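Local coordinates for protein afamin (Homo sapiens, PDB 6FAK) that carries hydrophobic molecules in body fluids, binds vitamin E and keeps lipidated Wnt proteins soluble and active, at residues R524-F529 and S547-F552; P501-D506 and L530-K535. All blocks are in the same frame, centred on the assembly; numbering follows the deposited sequence.

Contact 1: residues R524-F529 and S547-F552; sequences RKTDRF and SLFTNF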
loop_
_atom_site.group_PDB
_atom_site.type_symbol
_atom_site.label_atom_id
_atom_site.label_comp_id
_atom_site.label_asym_id
_atom_site.label_seq_id
_atom_site.Cartn_x
_atom_site.Cartn_y
_atom_site.Cartn_z
ATOM N N ARG A 524 -7.294 -17.111 9.151
ATOM C CA ARG A 524 -6.499 -17.296 7.945
ATOM C C ARG A 524 -6.629 -18.727 7.384
ATOM O O ARG A 524 -6.723 -18.906 6.175
ATOM C CB ARG A 524 -5.025 -16.885 8.152
ATOM C CG ARG A 524 -4.264 -16.711 6.835
ATOM C CD ARG A 524 -3.019 -15.823 6.920
ATOM N NE ARG A 524 -3.298 -14.449 6.502
ATOM C CZ ARG A 524 -3.030 -13.888 5.308
ATOM N NH1 ARG A 524 -2.434 -14.589 4.318
ATOM N NH2 ARG A 524 -3.368 -12.623 5.090
ATOM N N LYS A 525 -6.693 -19.712 8.261
ATOM C CA LYS A 525 -6.935 -21.115 7.889
ATOM C C LYS A 525 -8.263 -21.360 7.205
ATOM O O LYS A 525 -8.346 -22.106 6.212
ATOM C CB LYS A 525 -6.837 -22.014 9.129
ATOM C CG LYS A 525 -7.699 -23.294 9.154
ATOM C CD LYS A 525 -7.205 -24.401 8.200
ATOM C CE LYS A 525 -8.322 -25.339 7.707
ATOM N NZ LYS A 525 -7.828 -26.446 6.823
ATOM N N THR A 526 -9.319 -20.797 7.768
ATOM C CA THR A 526 -10.637 -20.815 7.128
ATOM C C THR A 526 -10.612 -20.156 5.726
ATOM O O THR A 526 -11.191 -20.687 4.768
ATOM C CB THR A 526 -11.646 -20.103 8.024
ATOM O OG1 THR A 526 -11.734 -20.843 9.246
ATOM C CG2 THR A 526 -13.055 -19.994 7.366
ATOM N N ASP A 527 -9.914 -19.018 5.649
ATOM C CA ASP A 527 -9.811 -18.245 4.423
ATOM C C ASP A 527 -9.070 -19.045 3.343
ATOM O O ASP A 527 -9.486 -19.061 2.181
ATOM C CB ASP A 527 -9.157 -16.891 4.688
ATOM C CG ASP A 527 -10.042 -15.944 5.486
ATOM O OD1 ASP A 527 -11.214 -16.235 5.819
ATOM O OD2 ASP A 527 -9.572 -14.840 5.797
ATOM N N ARG A 528 -8.004 -19.725 3.739
ATOM C CA ARG A 528 -7.254 -20.556 2.810
ATOM C C ARG A 528 -8.030 -21.726 2.312
ATOM O O ARG A 528 -7.942 -22.056 1.135
ATOM C CB ARG A 528 -5.962 -21.107 3.384
ATOM C CG ARG A 528 -4.930 -20.085 3.754
ATOM C CD ARG A 528 -3.757 -20.882 4.321
ATOM N NE ARG A 528 -2.742 -20.015 4.876
ATOM C CZ ARG A 528 -2.477 -19.796 6.165
ATOM N NH1 ARG A 528 -3.156 -20.430 7.124
ATOM N NH2 ARG A 528 -1.498 -18.954 6.497
ATOM N N PHE A 529 -8.798 -22.330 3.204
ATOM C CA PHE A 529 -9.716 -23.424 2.812
ATOM C C PHE A 529 -10.667 -23.007 1.691
ATOM O O PHE A 529 -10.812 -23.716 0.662
ATOM C CB PHE A 529 -10.469 -23.968 4.062
ATOM C CG PHE A 529 -11.521 -24.977 3.741
ATOM C CD1 PHE A 529 -12.824 -24.578 3.436
ATOM C CD2 PHE A 529 -11.221 -26.318 3.754
ATOM C CE1 PHE A 529 -13.805 -25.500 3.097
ATOM C CE2 PHE A 529 -12.196 -27.265 3.397
ATOM C CZ PHE A 529 -13.502 -26.840 3.065
ATOM N N SER A 547 -22.692 -22.280 -0.852
ATOM C CA SER A 547 -23.458 -23.325 -0.187
ATOM C C SER A 547 -22.577 -24.437 0.377
ATOM O O SER A 547 -22.736 -24.830 1.535
ATOM C CB SER A 547 -24.496 -23.897 -1.130
ATOM O OG SER A 547 -25.497 -22.924 -1.465
ATOM N N LEU A 548 -21.636 -24.918 -0.422
ATOM C CA LEU A 548 -20.729 -25.933 0.018
ATOM C C LEU A 548 -19.865 -25.485 1.185
ATOM O O LEU A 548 -19.614 -26.234 2.129
ATOM C CB LEU A 548 -19.881 -26.416 -1.146
ATOM C CG LEU A 548 -18.896 -27.563 -0.925
ATOM C CD1 LEU A 548 -19.623 -28.806 -0.422
ATOM C CD2 LEU A 548 -18.192 -27.835 -2.246
ATOM N N PHE A 549 -19.352 -24.269 1.084
ATOM C CA PHE A 549 -18.573 -23.688 2.160
ATOM C C PHE A 549 -19.376 -23.598 3.463
ATOM O O PHE A 549 -18.833 -23.905 4.534
ATOM C CB PHE A 549 -18.086 -22.300 1.762
ATOM C CG PHE A 549 -17.332 -21.622 2.845
ATOM C CD1 PHE A 549 -16.081 -22.086 3.217
ATOM C CD2 PHE A 549 -17.880 -20.552 3.515
ATOM C CE1 PHE A 549 -15.350 -21.472 4.228
ATOM C CE2 PHE A 549 -17.144 -19.911 4.516
ATOM C CZ PHE A 549 -15.885 -20.389 4.873
ATOM N N THR A 550 -20.624 -23.150 3.389
ATOM C CA THR A 550 -21.433 -23.070 4.592
ATOM C C THR A 550 -21.767 -24.461 5.142
ATOM O O THR A 550 -21.950 -24.575 6.327
ATOM C CB THR A 550 -22.771 -22.312 4.451
ATOM O OG1 THR A 550 -23.678 -23.055 3.597
ATOM C CG2 THR A 550 -22.497 -20.928 3.941
ATOM N N ASN A 551 -21.848 -25.480 4.286
ATOM C CA ASN A 551 -21.987 -26.878 4.759
ATOM C C ASN A 551 -20.763 -27.279 5.653
ATOM O O ASN A 551 -20.908 -27.688 6.816
ATOM C CB ASN A 551 -22.122 -27.788 3.547
ATOM C CG ASN A 551 -22.609 -29.193 3.889
ATOM O OD1 ASN A 551 -22.423 -29.690 4.990
ATOM N ND2 ASN A 551 -23.160 -29.851 2.911
ATOM N N PHE A 552 -19.557 -27.110 5.103
ATOM C CA PHE A 552 -18.315 -27.351 5.827
ATOM C C PHE A 552 -18.263 -26.553 7.126
ATOM O O PHE A 552 -17.877 -27.092 8.168
ATOM C CB PHE A 552 -17.105 -27.013 4.960
ATOM C CG PHE A 552 -16.654 -28.103 4.062
ATOM C CD1 PHE A 552 -15.944 -29.177 4.558
ATOM C CD2 PHE A 552 -16.816 -27.994 2.685
ATOM C CE1 PHE A 552 -15.443 -30.161 3.703
ATOM C CE2 PHE A 552 -16.344 -28.973 1.820
ATOM C CZ PHE A 552 -15.643 -30.063 2.327
#
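Phe529 and Phe549 mark the nearest approach of the two backbones, with their CA atoms 8.9 Å apart, and the short helical segments around them run 12.0 Å from axis to axis with their N-to-C directions 141° apart, closer to antiparallel than to perpendicular. Such a wide spacing has to be filled by large side chains, and phenylalanines do most of this work. Phe529 points toward the other helix, its CG anti to the backbone N (chi1 174°), and drives its ring tip into the face of Phe552. CZ stands 3.4 Å above that ring, over its centre, and the planes lie at 70°, a T-shaped stack in which the hydrogen-bearing edge of one ring meets the electron-rich face of the other. The flank of the Phe529 ring is used as well: CD1 lies 4.1 Å from CE1 of Phe549, an edge-to-edge meeting. The Phe549 ring reaches on to Thr526, whose methyl CG2 sits in the plane of the ring, 3.8 Å from CZ. Threonine suits this partly exposed border because its methyl can meet the edge of the aromatic ring while OG1 bonds back to Leu522 O, one turn earlier. Tyr408 of helix 376-417 adds an edge-to-face partner for Phe549, and Pro574 packs on Phe552. Asp527 and Arg528 serve other neighbours, in salt bridges to Lys407 and Glu424. The aromatic cluster forms part of the hydrophobic core between helices 521-536 and 542-560, consecutive helices that pack as a hairpin in the all-helical third domain of the serum albumin fold.

Contact 2: residues P501-D506 and L530-K535; sequences PPFSQD and LVNLVK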
loop_
_atom_site.group_PDB
_atom_site.type_symbol
_atom_site.label_atom_id
_atom_site.label_comp_id
_atom_site.label_asym_id
_atom_site.label_seq_id
_atom_site.Cartn_x
_atom_site.Cartn_y
_atom_site.Cartn_z
ATOM N N PRO A 501 -3.723 -27.237 -10.254
ATOM C CA PRO A 501 -2.933 -28.422 -9.963
ATOM C C PRO A 501 -3.725 -29.388 -9.069
ATOM O O PRO A 501 -4.813 -29.064 -8.641
ATOM C CB PRO A 501 -1.776 -27.839 -9.185
ATOM C CG PRO A 501 -2.465 -26.793 -8.328
ATOM C CD PRO A 501 -3.465 -26.164 -9.236
ATOM N N PRO A 502 -3.195 -30.604 -8.815
ATOM C CA PRO A 502 -3.841 -31.430 -7.802
ATOM C C PRO A 502 -3.707 -30.741 -6.463
ATOM O O PRO A 502 -2.762 -29.942 -6.282
ATOM C CB PRO A 502 -2.992 -32.728 -7.788
ATOM C CG PRO A 502 -2.083 -32.639 -8.961
ATOM C CD PRO A 502 -1.967 -31.196 -9.348
ATOM N N PHE A 503 -4.645 -30.995 -5.575
ATOM C CA PHE A 503 -4.587 -30.547 -4.217
ATOM C C PHE A 503 -4.645 -31.765 -3.294
ATOM O O PHE A 503 -5.464 -32.655 -3.499
ATOM C CB PHE A 503 -5.769 -29.659 -3.867
ATOM C CG PHE A 503 -5.776 -28.346 -4.581
ATOM C CD1 PHE A 503 -4.840 -27.337 -4.264
ATOM C CD2 PHE A 503 -6.664 -28.114 -5.591
ATOM C CE1 PHE A 503 -4.833 -26.102 -4.960
ATOM C CE2 PHE A 503 -6.656 -26.897 -6.296
ATOM C CZ PHE A 503 -5.763 -25.894 -5.939
ATOM N N SER A 504 -3.834 -31.816 -2.262
ATOM C CA SER A 504 -4.036 -32.948 -1.340
ATOM C C SER A 504 -5.305 -32.829 -0.479
ATOM O O SER A 504 -5.775 -31.753 -0.131
ATOM C CB SER A 504 -2.847 -33.209 -0.441
ATOM O OG SER A 504 -2.593 -32.098 0.347
ATOM N N GLN A 505 -5.792 -33.996 -0.054
ATOM C CA GLN A 505 -6.964 -34.073 0.788
ATOM C C GLN A 505 -6.733 -33.381 2.116
ATOM O O GLN A 505 -7.652 -32.830 2.667
ATOM C CB GLN A 505 -7.408 -35.540 0.935
ATOM C CG GLN A 505 -8.835 -35.729 1.399
ATOM C CD GLN A 505 -9.496 -37.001 0.848
ATOM O OE1 GLN A 505 -9.623 -37.178 -0.373
ATOM N NE2 GLN A 505 -9.932 -37.878 1.748
ATOM N N ASP A 506 -5.507 -33.309 2.588
ATOM C CA ASP A 506 -5.206 -32.595 3.820
ATOM C C ASP A 506 -5.476 -31.104 3.811
ATOM O O ASP A 506 -5.648 -30.524 4.890
ATOM C CB ASP A 506 -3.758 -32.806 4.272
ATOM C CG ASP A 506 -3.568 -32.471 5.783
ATOM O OD1 ASP A 506 -4.153 -33.196 6.635
ATOM O OD2 ASP A 506 -2.871 -31.477 6.117
ATOM N N LEU A 530 -11.312 -21.855 1.884
ATOM C CA LEU A 530 -12.273 -21.361 0.898
ATOM C C LEU A 530 -11.636 -21.096 -0.466
ATOM O O LEU A 530 -12.197 -21.493 -1.496
ATOM C CB LEU A 530 -12.993 -20.139 1.383
ATOM C CG LEU A 530 -14.015 -19.564 0.409
ATOM C CD1 LEU A 530 -15.098 -20.509 -0.090
ATOM C CD2 LEU A 530 -14.688 -18.399 1.092
ATOM N N VAL A 531 -10.459 -20.460 -0.451
ATOM C CA VAL A 531 -9.754 -20.170 -1.656
ATOM C C VAL A 531 -9.367 -21.461 -2.377
ATOM O O VAL A 531 -9.629 -21.586 -3.585
ATOM C CB VAL A 531 -8.566 -19.212 -1.428
ATOM C CG1 VAL A 531 -7.653 -19.103 -2.646
ATOM C CG2 VAL A 531 -9.100 -17.840 -1.065
ATOM N N ASN A 532 -8.751 -22.385 -1.667
ATOM C CA ASN A 532 -8.398 -23.700 -2.258
ATOM C C ASN A 532 -9.621 -24.454 -2.809
ATOM O O ASN A 532 -9.582 -25.038 -3.897
ATOM C CB ASN A 532 -7.586 -24.561 -1.277
ATOM C CG ASN A 532 -6.212 -23.983 -1.000
ATOM O OD1 ASN A 532 -5.574 -23.438 -1.915
ATOM N ND2 ASN A 532 -5.734 -24.112 0.227
ATOM N N LEU A 533 -10.734 -24.377 -2.092
ATOM C CA LEU A 533 -11.984 -24.970 -2.556
ATOM C C LEU A 533 -12.473 -24.391 -3.890
ATOM O O LEU A 533 -12.925 -25.169 -4.802
ATOM C CB LEU A 533 -13.073 -24.814 -1.496
ATOM C CG LEU A 533 -14.354 -25.577 -1.764
ATOM C CD1 LEU A 533 -14.130 -27.088 -1.727
ATOM C CD2 LEU A 533 -15.390 -25.123 -0.739
ATOM N N VAL A 534 -12.371 -23.059 -4.009
ATOM C CA VAL A 534 -12.797 -22.347 -5.195
ATOM C C VAL A 534 -11.882 -22.722 -6.365
ATOM O O VAL A 534 -12.375 -22.892 -7.471
ATOM C CB VAL A 534 -12.881 -20.807 -5.034
ATOM C CG1 VAL A 534 -13.265 -20.160 -6.324
ATOM C CG2 VAL A 534 -13.966 -20.412 -4.029
ATOM N N LYS A 535 -10.573 -22.845 -6.126
ATOM C CA LYS A 535 -9.636 -23.306 -7.186
ATOM C C LYS A 535 -10.026 -24.706 -7.603
ATOM O O LYS A 535 -10.169 -25.007 -8.809
ATOM C CB LYS A 535 -8.194 -23.303 -6.694
ATOM C CG LYS A 535 -7.599 -21.914 -6.578
ATOM C CD LYS A 535 -6.200 -21.924 -6.043
ATOM C CE LYS A 535 -5.647 -20.528 -6.036
ATOM N NZ LYS A 535 -4.265 -20.507 -5.559
#
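With CG anti to the carbonyl carbon (chi1 -67°), Phe503 turns its ring toward helix 521-536. The CB atoms of Asn532 and Lys535 already point toward the 501-506 chain, and similar first torsions, CG again anti to the carbonyl carbon, direct the rest of each side chain; that of Lys535 is extended beyond CG and carries its end away. The closest touch is between Phe503 CZ and Lys535 CB, 3.6 Å apart. The lysine chain crosses the aromatic side chain at about a right angle, with CD 4.0 Å from the same CZ. Lysine fits here because its methylenes can pack on the ring while the ammonium travels past it: NZ bonds to Leu421 O and to Thr423 OG1. Asn532 borders the ring on another flank, its OD1 4.1 Å from Phe503 CE1 and its amide plane turned 41° from the ring, a loose contact. That OD1 is engaged by Thr423 OG1, so one hydroxyl ties both polar side chains. Two carbonyl oxygens lie over opposite faces of the ring: Asn532 O on the helix side, and Pro501 O 3.6 Å above the other face, toward its rim. Cutting the ring of Phe503 back to the methyl of an alanine is likely to open a gap against CB and CD of Lys535 and to weaken the hold of the 501-506 chain on the helix. The backbone of Phe503 is also bonded to Phe585, in the C-terminal ENLYFQ that is probably a remnant of a protease-site tag, so that small two-stranded pairing need not exist in the natural protein. The chemistry is dispersion between a buried ring and aliphatic carbons: the phenylalanine asks for no polar partner, and the amide oxygen of Asn532 and the ammonium of Lys535 find theirs at Thr423, where helix 423-440 begins, and, for the ammonium, at Leu421 O as well.

Contacts 1 and 2 use successive parts of one helix, 521-536, and their centres lie about 11 Å apart. The first half, 524-529, meets helix 542-560, whereas 530-535 receives the chain that leads into the helix from earlier in the sequence. Leucines on the second half join them: Leu530 CD1 is 3.8 Å from Phe549 CD1, and Leu533 CD1 is 4.2 Å from Leu548 CD2, so the hairpin core continues past contact 1. Both belong to the third albumin domain, whereas the hydrophobic-ligand pocket is formed by the second. A bound polyethylene glycol fragment, probably from crystallisation, lies beside the Thr526 side chain.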